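Septation protein imp2 (Schizosaccharomyces pombe, PDB 5C1F) binds phospholipids and links the cytoskeleton to the membrane, is required for normal septation and takes part in disassembling the medial ring. Local coordinates at residues N46-Y51 with K87-I92; T271-P276 with V295-Q300. All coordinates share one frame; numbering follows the deposited sequence.

Contact 1: N46-Y51 with K87-I92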
ATOM      1  N   ASN A  46     -10.072   1.238  -2.137  1.00 25.82           N
ATOM      2  CA  ASN A  46      -9.529   1.939  -3.295  1.00 29.20           C
ATOM      3  C   ASN A  46      -8.090   2.366  -3.059  1.00 25.30           C
ATOM      4  O   ASN A  46      -7.272   2.348  -3.980  1.00 25.78           O
ATOM      5  CB  ASN A  46     -10.390   3.153  -3.649  1.00 29.33           C
ATOM      6  CG  ASN A  46     -11.604   2.781  -4.483  1.00 34.70           C
ATOM      7  OD1 ASN A  46     -11.589   1.788  -5.214  1.00 34.21           O
ATOM      8  ND2 ASN A  46     -12.662   3.577  -4.378  1.00 37.20           N
ATOM      9  N   ILE A  47      -7.788   2.748  -1.822  1.00 22.93           N
ATOM     10  CA  ILE A  47      -6.418   3.053  -1.430  1.00 30.40           C
ATOM     11  C   ILE A  47      -5.531   1.835  -1.662  1.00 19.20           C
ATOM     12  O   ILE A  47      -4.442   1.946  -2.225  1.00 21.94           O
ATOM     13  CB  ILE A  47      -6.329   3.490   0.050  1.00 31.90           C
ATOM     14  CG1 ILE A  47      -7.008   4.846   0.246  1.00 28.71           C
ATOM     15  CG2 ILE A  47      -4.878   3.556   0.508  1.00 19.62           C
ATOM     16  CD1 ILE A  47      -7.061   5.306   1.689  1.00 30.64           C
ATOM     17  N   GLU A  48      -6.017   0.671  -1.247  1.00 18.65           N
ATOM     18  CA  GLU A  48      -5.263  -0.566  -1.407  1.00 20.49           C
ATOM     19  C   GLU A  48      -5.086  -0.931  -2.877  1.00 22.25           C
ATOM     20  O   GLU A  48      -4.023  -1.392  -3.291  1.00 25.57           O
ATOM     21  CB  GLU A  48      -5.954  -1.713  -0.669  1.00 17.70           C
ATOM     22  CG  GLU A  48      -5.087  -2.957  -0.517  1.00 26.05           C
ATOM     23  CD  GLU A  48      -3.992  -2.780   0.525  1.00 22.72           C
ATOM     24  OE1 GLU A  48      -3.971  -1.725   1.193  1.00 19.85           O
ATOM     25  OE2 GLU A  48      -3.155  -3.697   0.682  1.00 18.83           O
ATOM     26  N   GLU A  49      -6.134  -0.716  -3.665  1.00 24.46           N
ATOM     27  CA  GLU A  49      -6.103  -1.044  -5.085  1.00 29.15           C
ATOM     28  C   GLU A  49      -5.077  -0.192  -5.824  1.00 19.88           C
ATOM     29  O   GLU A  49      -4.258  -0.712  -6.581  1.00 30.19           O
ATOM     30  CB  GLU A  49      -7.489  -0.859  -5.707  1.00 24.14           C
ATOM     31  CG  GLU A  49      -7.579  -1.289  -7.166  1.00 29.88           C
ATOM     32  CD  GLU A  49      -8.976  -1.114  -7.744  1.00 37.35           C
ATOM     33  OE1 GLU A  49      -9.885  -0.697  -6.997  1.00 43.44           O
ATOM     34  OE2 GLU A  49      -9.166  -1.395  -8.945  1.00 40.78           O
ATOM     35  N   ASP A  50      -5.135   1.117  -5.599  1.00 20.34           N
ATOM     36  CA  ASP A  50      -4.196   2.060  -6.200  1.00 20.86           C
ATOM     37  C   ASP A  50      -2.753   1.698  -5.856  1.00 28.00           C
ATOM     38  O   ASP A  50      -1.867   1.736  -6.709  1.00 25.71           O
ATOM     39  CB  ASP A  50      -4.507   3.484  -5.736  1.00 27.35           C
ATOM     40  CG  ASP A  50      -3.552   4.512  -6.316  1.00 41.81           C
ATOM     41  OD1 ASP A  50      -3.243   4.427  -7.523  1.00 46.23           O
ATOM     42  OD2 ASP A  50      -3.111   5.409  -5.564  1.00 49.31           O
ATOM     43  N   TYR A  51      -2.539   1.360  -4.587  1.00 19.26           N
ATOM     44  CA  TYR A  51      -1.259   0.884  -4.078  1.00 18.56           C
ATOM     45  C   TYR A  51      -0.793  -0.342  -4.869  1.00 23.34           C
ATOM     46  O   TYR A  51       0.335  -0.388  -5.367  1.00 20.12           O
ATOM     47  CB  TYR A  51      -1.409   0.564  -2.587  1.00 22.21           C
ATOM     48  CG  TYR A  51      -0.148   0.236  -1.816  1.00 20.60           C
ATOM     49  CD1 TYR A  51       0.942   1.097  -1.806  1.00 23.71           C
ATOM     50  CD2 TYR A  51      -0.077  -0.913  -1.041  1.00 21.32           C
ATOM     51  CE1 TYR A  51       2.087   0.796  -1.071  1.00 21.92           C
ATOM     52  CE2 TYR A  51       1.055  -1.219  -0.304  1.00 21.34           C
ATOM     53  CZ  TYR A  51       2.133  -0.366  -0.321  1.00 23.51           C
ATOM     54  OH  TYR A  51       3.257  -0.681   0.415  1.00 21.91           O
ATOM     55  N   LYS A  87       0.647  -8.421  -6.606  1.00 18.07           N
ATOM     56  CA  LYS A  87      -0.430  -9.384  -6.838  1.00 21.48           C
ATOM     57  C   LYS A  87      -1.237  -9.639  -5.573  1.00 29.75           C
ATOM     58  O   LYS A  87      -2.465  -9.730  -5.610  1.00 28.15           O
ATOM     59  CB  LYS A  87       0.128 -10.714  -7.348  1.00 19.25           C
ATOM     60  CG  LYS A  87       0.933 -10.628  -8.625  1.00 24.89           C
ATOM     61  CD  LYS A  87       1.625 -11.956  -8.906  1.00 27.63           C
ATOM     62  CE  LYS A  87       2.609 -11.849 -10.059  1.00 29.92           C
ATOM     63  NZ  LYS A  87       3.332 -13.131 -10.288  1.00 38.07           N
ATOM     64  N   SER A  88      -0.528  -9.776  -4.456  1.00 17.89           N
ATOM     65  CA  SER A  88      -1.161 -10.010  -3.169  1.00 17.74           C
ATOM     66  C   SER A  88      -2.022  -8.813  -2.783  1.00 33.24           C
ATOM     67  O   SER A  88      -3.197  -8.966  -2.453  1.00 17.64           O
ATOM     68  CB  SER A  88      -0.108 -10.287  -2.093  1.00 22.66           C
ATOM     69  OG  SER A  88      -0.692 -10.360  -0.802  1.00 20.17           O
ATOM     70  N   HIS A  89      -1.435  -7.622  -2.839  1.00 17.06           N
ATOM     71  CA  HIS A  89      -2.163  -6.405  -2.497  1.00 26.30           C
ATOM     72  C   HIS A  89      -3.380  -6.192  -3.403  1.00 17.44           C
ATOM     73  O   HIS A  89      -4.398  -5.670  -2.953  1.00 18.57           O
ATOM     74  CB  HIS A  89      -1.230  -5.192  -2.552  1.00 20.19           C
ATOM     75  CG  HIS A  89      -0.347  -5.061  -1.351  1.00 22.70           C
ATOM     76  ND1 HIS A  89      -0.799  -4.559  -0.148  1.00 21.90           N
ATOM     77  CD2 HIS A  89       0.957  -5.370  -1.160  1.00 16.25           C
ATOM     78  CE1 HIS A  89       0.189  -4.563   0.728  1.00 21.63           C
ATOM     79  NE2 HIS A  89       1.265  -5.053   0.140  1.00 16.19           N
ATOM     80  N   LEU A  90      -3.289  -6.610  -4.663  1.00 17.91           N
ATOM     81  CA  LEU A  90      -4.435  -6.506  -5.567  1.00 21.36           C
ATOM     82  C   LEU A  90      -5.549  -7.449  -5.125  1.00 27.36           C
ATOM     83  O   LEU A  90      -6.724  -7.072  -5.116  1.00 24.35           O
ATOM     84  CB  LEU A  90      -4.034  -6.810  -7.013  1.00 24.68           C
ATOM     85  CG  LEU A  90      -5.143  -6.599  -8.050  1.00 26.92           C
ATOM     86  CD1 LEU A  90      -5.631  -5.157  -8.035  1.00 22.21           C
ATOM     87  CD2 LEU A  90      -4.680  -6.992  -9.443  1.00 28.88           C
ATOM     88  N   GLN A  91      -5.169  -8.670  -4.759  1.00 18.88           N
ATOM     89  CA  GLN A  91      -6.110  -9.653  -4.233  1.00 24.47           C
ATOM     90  C   GLN A  91      -6.739  -9.154  -2.926  1.00 23.85           C
ATOM     91  O   GLN A  91      -7.939  -9.304  -2.709  1.00 24.76           O
ATOM     92  CB  GLN A  91      -5.405 -10.999  -4.018  1.00 19.47           C
ATOM     93  CG  GLN A  91      -6.219 -12.057  -3.272  1.00 32.66           C
ATOM     94  CD  GLN A  91      -7.318 -12.677  -4.118  1.00 41.09           C
ATOM     95  OE1 GLN A  91      -8.267 -12.004  -4.519  1.00 44.72           O
ATOM     96  NE2 GLN A  91      -7.195 -13.973  -4.388  1.00 44.99           N
ATOM     97  N   ILE A  92      -5.927  -8.544  -2.070  1.00 24.89           N
ATOM     98  CA  ILE A  92      -6.413  -8.016  -0.800  1.00 24.50           C
ATOM     99  C   ILE A  92      -7.419  -6.885  -1.019  1.00 23.10           C
ATOM    100  O   ILE A  92      -8.454  -6.830  -0.352  1.00 21.06           O
ATOM    101  CB  ILE A  92      -5.251  -7.512   0.086  1.00 22.72           C
ATOM    102  CG1 ILE A  92      -4.350  -8.680   0.489  1.00 23.89           C
ATOM    103  CG2 ILE A  92      -5.785  -6.829   1.340  1.00 21.01           C
ATOM    104  CD1 ILE A  92      -5.054  -9.728   1.330  1.00 17.75           C
TER
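H89 meets both E48 and Y51 across this buried helix pair, and H89 and E48 bury the largest areas in it. H89 ND1 donates a short, nearly straight hydrogen bond to E48 OE2, 2.6 Å from nitrogen to oxygen with an N-H...O angle of 167°. The oxygen lies in the ring plane of H89, whereas the nitrogen approaches from above the plane of the carboxylate. The bend of the E48 side chain at chi2 (74°) turns its carboxylate to present OE2 there. Y51 takes a face of the same ring, not its edge: its own CE2 edge points at the imidazole in an edge-to-face pair, with centroids 5.0 Å apart and planes at 83°, and H89 CE1 is 3.6 Å from Y51 CE2. The other ring nitrogen, NE2, is hydrogen-bonded to D240 OD2 of helix 162-252. Carboxylates at both nitrogens are likely to hold the ring's rotation and would probably favour its protonated form. An alanine in place of H89 is likely to leave the carboxylates of E48 and D240 without their shared partner and the Y51 edge without a face to rest on. One residue on, L90 contributes a thinner apolar contact, L90 CD1 lying 4.4 Å from E49 CG. I92 then brings CG2 to 4.1 Å from E48 OE2, a hydrocarbon neighbour of the carboxylate. The other E48 oxygen, OE1, has a salt bridge to R44 and a hydrogen bond with Y51 OH of the second subunit, coupling this site to the dimer interface. Helices 18-59 and 69-155 run roughly antiparallel here, their local axes 8.1 Å apart at closest approach, as expected for the long-helix bundle of an F-BAR dimer.

Contact 2: T271-P276 with V295-Q300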
ATOM      1  N   THR A 271      45.276 -12.317 -21.085  1.00 37.88           N
ATOM      2  CA  THR A 271      46.140 -12.682 -19.968  1.00 37.88           C
ATOM      3  C   THR A 271      47.602 -12.441 -20.318  1.00 38.12           C
ATOM      4  O   THR A 271      48.498 -12.715 -19.522  1.00 40.31           O
ATOM      5  CB  THR A 271      45.957 -14.158 -19.562  1.00 36.39           C
ATOM      6  OG1 THR A 271      46.313 -15.008 -20.659  1.00 41.02           O
ATOM      7  CG2 THR A 271      44.514 -14.424 -19.163  1.00 32.82           C
ATOM      8  N   GLY A 272      47.836 -11.926 -21.517  1.00 38.03           N
ATOM      9  CA  GLY A 272      49.186 -11.707 -21.995  1.00 39.99           C
ATOM     10  C   GLY A 272      49.604 -10.251 -21.984  1.00 39.04           C
ATOM     11  O   GLY A 272      48.968  -9.405 -22.614  1.00 33.20           O
ATOM     12  N   ILE A 273      50.685  -9.965 -21.264  1.00 36.98           N
ATOM     13  CA  ILE A 273      51.243  -8.623 -21.197  1.00 37.00           C
ATOM     14  C   ILE A 273      52.062  -8.322 -22.448  1.00 43.04           C
ATOM     15  O   ILE A 273      53.011  -9.043 -22.763  1.00 44.45           O
ATOM     16  CB  ILE A 273      52.138  -8.440 -19.954  1.00 36.82           C
ATOM     17  CG1 ILE A 273      51.428  -8.950 -18.700  1.00 34.50           C
ATOM     18  CG2 ILE A 273      52.542  -6.981 -19.796  1.00 37.47           C
ATOM     19  CD1 ILE A 273      52.277  -8.880 -17.451  1.00 36.61           C
ATOM     20  N   PRO A 274      51.689  -7.258 -23.175  1.00 47.70           N
ATOM     21  CA  PRO A 274      52.455  -6.840 -24.354  1.00 34.22           C
ATOM     22  C   PRO A 274      53.873  -6.404 -23.992  1.00 41.20           C
ATOM     23  O   PRO A 274      54.062  -5.622 -23.061  1.00 39.15           O
ATOM     24  CB  PRO A 274      51.639  -5.666 -24.913  1.00 36.81           C
ATOM     25  CG  PRO A 274      50.778  -5.214 -23.790  1.00 41.03           C
ATOM     26  CD  PRO A 274      50.489  -6.430 -22.970  1.00 39.73           C
ATOM     27  N   GLN A 275      54.856  -6.921 -24.724  1.00 41.26           N
ATOM     28  CA  GLN A 275      56.256  -6.588 -24.491  1.00 42.98           C
ATOM     29  C   GLN A 275      56.691  -5.459 -25.413  1.00 44.33           C
ATOM     30  O   GLN A 275      56.247  -5.388 -26.559  1.00 41.42           O
ATOM     31  CB  GLN A 275      57.146  -7.816 -24.704  1.00 44.54           C
ATOM     32  CG  GLN A 275      56.793  -8.993 -23.812  1.00 48.35           C
ATOM     33  CD  GLN A 275      56.889  -8.653 -22.339  1.00 51.20           C
ATOM     34  OE1 GLN A 275      57.978  -8.410 -21.817  1.00 59.27           O
ATOM     35  NE2 GLN A 275      55.748  -8.629 -21.660  1.00 46.11           N
ATOM     36  N   PRO A 276      57.562  -4.567 -24.910  1.00 46.51           N
ATOM     37  CA  PRO A 276      58.084  -3.459 -25.715  1.00 46.17           C
ATOM     38  C   PRO A 276      58.789  -3.946 -26.976  1.00 48.17           C
ATOM     39  O   PRO A 276      59.420  -5.005 -26.954  1.00 48.25           O
ATOM     40  CB  PRO A 276      59.074  -2.770 -24.768  1.00 47.05           C
ATOM     41  CG  PRO A 276      59.403  -3.801 -23.734  1.00 46.87           C
ATOM     42  CD  PRO A 276      58.140  -4.581 -23.557  1.00 43.86           C
ATOM     43  N   VAL A 295      53.913 -11.920 -22.748  1.00 38.09           N
ATOM     44  CA  VAL A 295      54.330 -12.701 -21.591  1.00 48.21           C
ATOM     45  C   VAL A 295      53.156 -12.830 -20.629  1.00 50.10           C
ATOM     46  O   VAL A 295      52.596 -11.825 -20.192  1.00 52.52           O
ATOM     47  CB  VAL A 295      55.530 -12.066 -20.865  1.00 51.19           C
ATOM     48  CG1 VAL A 295      55.782 -12.769 -19.540  1.00 39.73           C
ATOM     49  CG2 VAL A 295      56.771 -12.108 -21.747  1.00 40.71           C
ATOM     50  N   GLN A 296      52.783 -14.067 -20.313  1.00 50.09           N
ATOM     51  CA  GLN A 296      51.618 -14.340 -19.473  1.00 47.65           C
ATOM     52  C   GLN A 296      51.728 -13.685 -18.096  1.00 44.33           C
ATOM     53  O   GLN A 296      52.729 -13.847 -17.397  1.00 50.47           O
ATOM     54  CB  GLN A 296      51.419 -15.851 -19.318  1.00 51.76           C
ATOM     55  CG  GLN A 296      50.187 -16.241 -18.510  1.00 56.54           C
ATOM     56  CD  GLN A 296      49.976 -17.745 -18.447  1.00 65.59           C
ATOM     57  OE1 GLN A 296      50.696 -18.514 -19.084  1.00 70.03           O
ATOM     58  NE2 GLN A 296      48.983 -18.170 -17.673  1.00 68.96           N
ATOM     59  N   ALA A 297      50.691 -12.941 -17.722  1.00 43.15           N
ATOM     60  CA  ALA A 297      50.627 -12.294 -16.415  1.00 40.81           C
ATOM     61  C   ALA A 297      50.595 -13.336 -15.300  1.00 45.40           C
ATOM     62  O   ALA A 297      49.974 -14.391 -15.441  1.00 46.90           O
ATOM     63  CB  ALA A 297      49.413 -11.386 -16.331  1.00 32.29           C
ATOM     64  N   ASN A 298      51.261 -13.037 -14.190  1.00 48.08           N
ATOM     65  CA  ASN A 298      51.398 -14.003 -13.107  1.00 54.57           C
ATOM     66  C   ASN A 298      51.546 -13.319 -11.752  1.00 55.27           C
ATOM     67  O   ASN A 298      52.371 -13.717 -10.927  1.00 61.68           O
ATOM     68  CB  ASN A 298      52.598 -14.920 -13.373  1.00 61.46           C
ATOM     69  CG  ASN A 298      52.551 -16.202 -12.562  1.00 66.18           C
ATOM     70  OD1 ASN A 298      51.477 -16.698 -12.219  1.00 64.28           O
ATOM     71  ND2 ASN A 298      53.722 -16.745 -12.252  1.00 69.49           N
ATOM     72  N   PHE A 299      50.743 -12.285 -11.525  1.00 51.90           N
ATOM     73  CA  PHE A 299      50.814 -11.527 -10.283  1.00 50.88           C
ATOM     74  C   PHE A 299      50.003 -12.181  -9.170  1.00 53.90           C
ATOM     75  O   PHE A 299      49.130 -13.011  -9.425  1.00 51.74           O
ATOM     76  CB  PHE A 299      50.321 -10.096 -10.498  1.00 42.04           C
ATOM     77  CG  PHE A 299      51.006  -9.383 -11.622  1.00 37.55           C
ATOM     78  CD1 PHE A 299      52.301  -8.914 -11.477  1.00 40.71           C
ATOM     79  CD2 PHE A 299      50.352  -9.174 -12.824  1.00 37.77           C
ATOM     80  CE1 PHE A 299      52.934  -8.253 -12.515  1.00 42.66           C
ATOM     81  CE2 PHE A 299      50.978  -8.515 -13.864  1.00 39.59           C
ATOM     82  CZ  PHE A 299      52.271  -8.054 -13.709  1.00 43.82           C
ATOM     83  N   GLN A 300      50.307 -11.799  -7.934  1.00 56.69           N
ATOM     84  CA  GLN A 300      49.514 -12.200  -6.779  1.00 59.54           C
ATOM     85  C   GLN A 300      48.572 -11.065  -6.389  1.00 56.00           C
ATOM     86  O   GLN A 300      48.962  -9.897  -6.420  1.00 57.80           O
ATOM     87  CB  GLN A 300      50.419 -12.582  -5.603  1.00 64.96           C
ATOM     88  CG  GLN A 300      51.211 -13.866  -5.806  1.00 72.14           C
ATOM     89  CD  GLN A 300      50.361 -15.112  -5.647  1.00 77.12           C
ATOM     90  OE1 GLN A 300      49.352 -15.105  -4.942  1.00 78.14           O
ATOM     91  NE2 GLN A 300      50.768 -16.193  -6.303  1.00 77.95           N
TER
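I273 reaches across to V295, A297 and F299, and its side chain can be traced atom by atom. I273 CB sits 3.4 Å from V295 O, beside the carbonyl of the neighbouring strand. I273 CG1, placed beside the backbone N by chi1 of -48°, still borders that oxygen and also meets A297 CB at 4.0 Å. Because chi2 is extended (176°), I273 CD1 continues to F299, 3.8 Å from F299 CZ, and meets the ring obliquely. The two backbones form a two-stranded antiparallel ribbon: I273 and V295 are a hydrogen-bonded pair, I273 N giving to V295 O at 2.9 Å and V295 N to I273 O at 3.0 Å, while G272 and Q296 form the adjoining non-hydrogen-bonded pair. About nineteen residues separate the two strands, so the hairpin has a long connection and not a tight turn. Past the paired strands, A297 N donates to T271 O at 2.8 Å, almost straight at 176°. I273 O takes a second donor, Q275 NE2 at 3.0 Å, which arrives from the opposite face of the carbonyl plane to V295 N. Thus held, the amide of Q275 lies against V295, with Q275 CD 3.5 Å from V295 CG2. F299 N is hydrogen-bonded to N10 OD1 of the second subunit, and the F299 side chain packs on R205 of that subunit.

Contact 1 lies in the buried helical body, its centre about 18 Å from the centre of the chain, whereas contact 2 is only partly buried, its centre about 76 Å from it; their nearest atoms are about 42 Å apart. They share no secondary-structure element: the first joins helices 18-59 and 69-155, the second the short strands 272-274 and 294-296. Their chemistry follows this division. Between the helices, side chains do the work, through buried charged and aromatic groups; between the strands, backbone hydrogen bonds set the register and small apolar contacts add to it. Both nevertheless touch the second subunit, contact 1 through E48 and Y51, contact 2 through residues including F299.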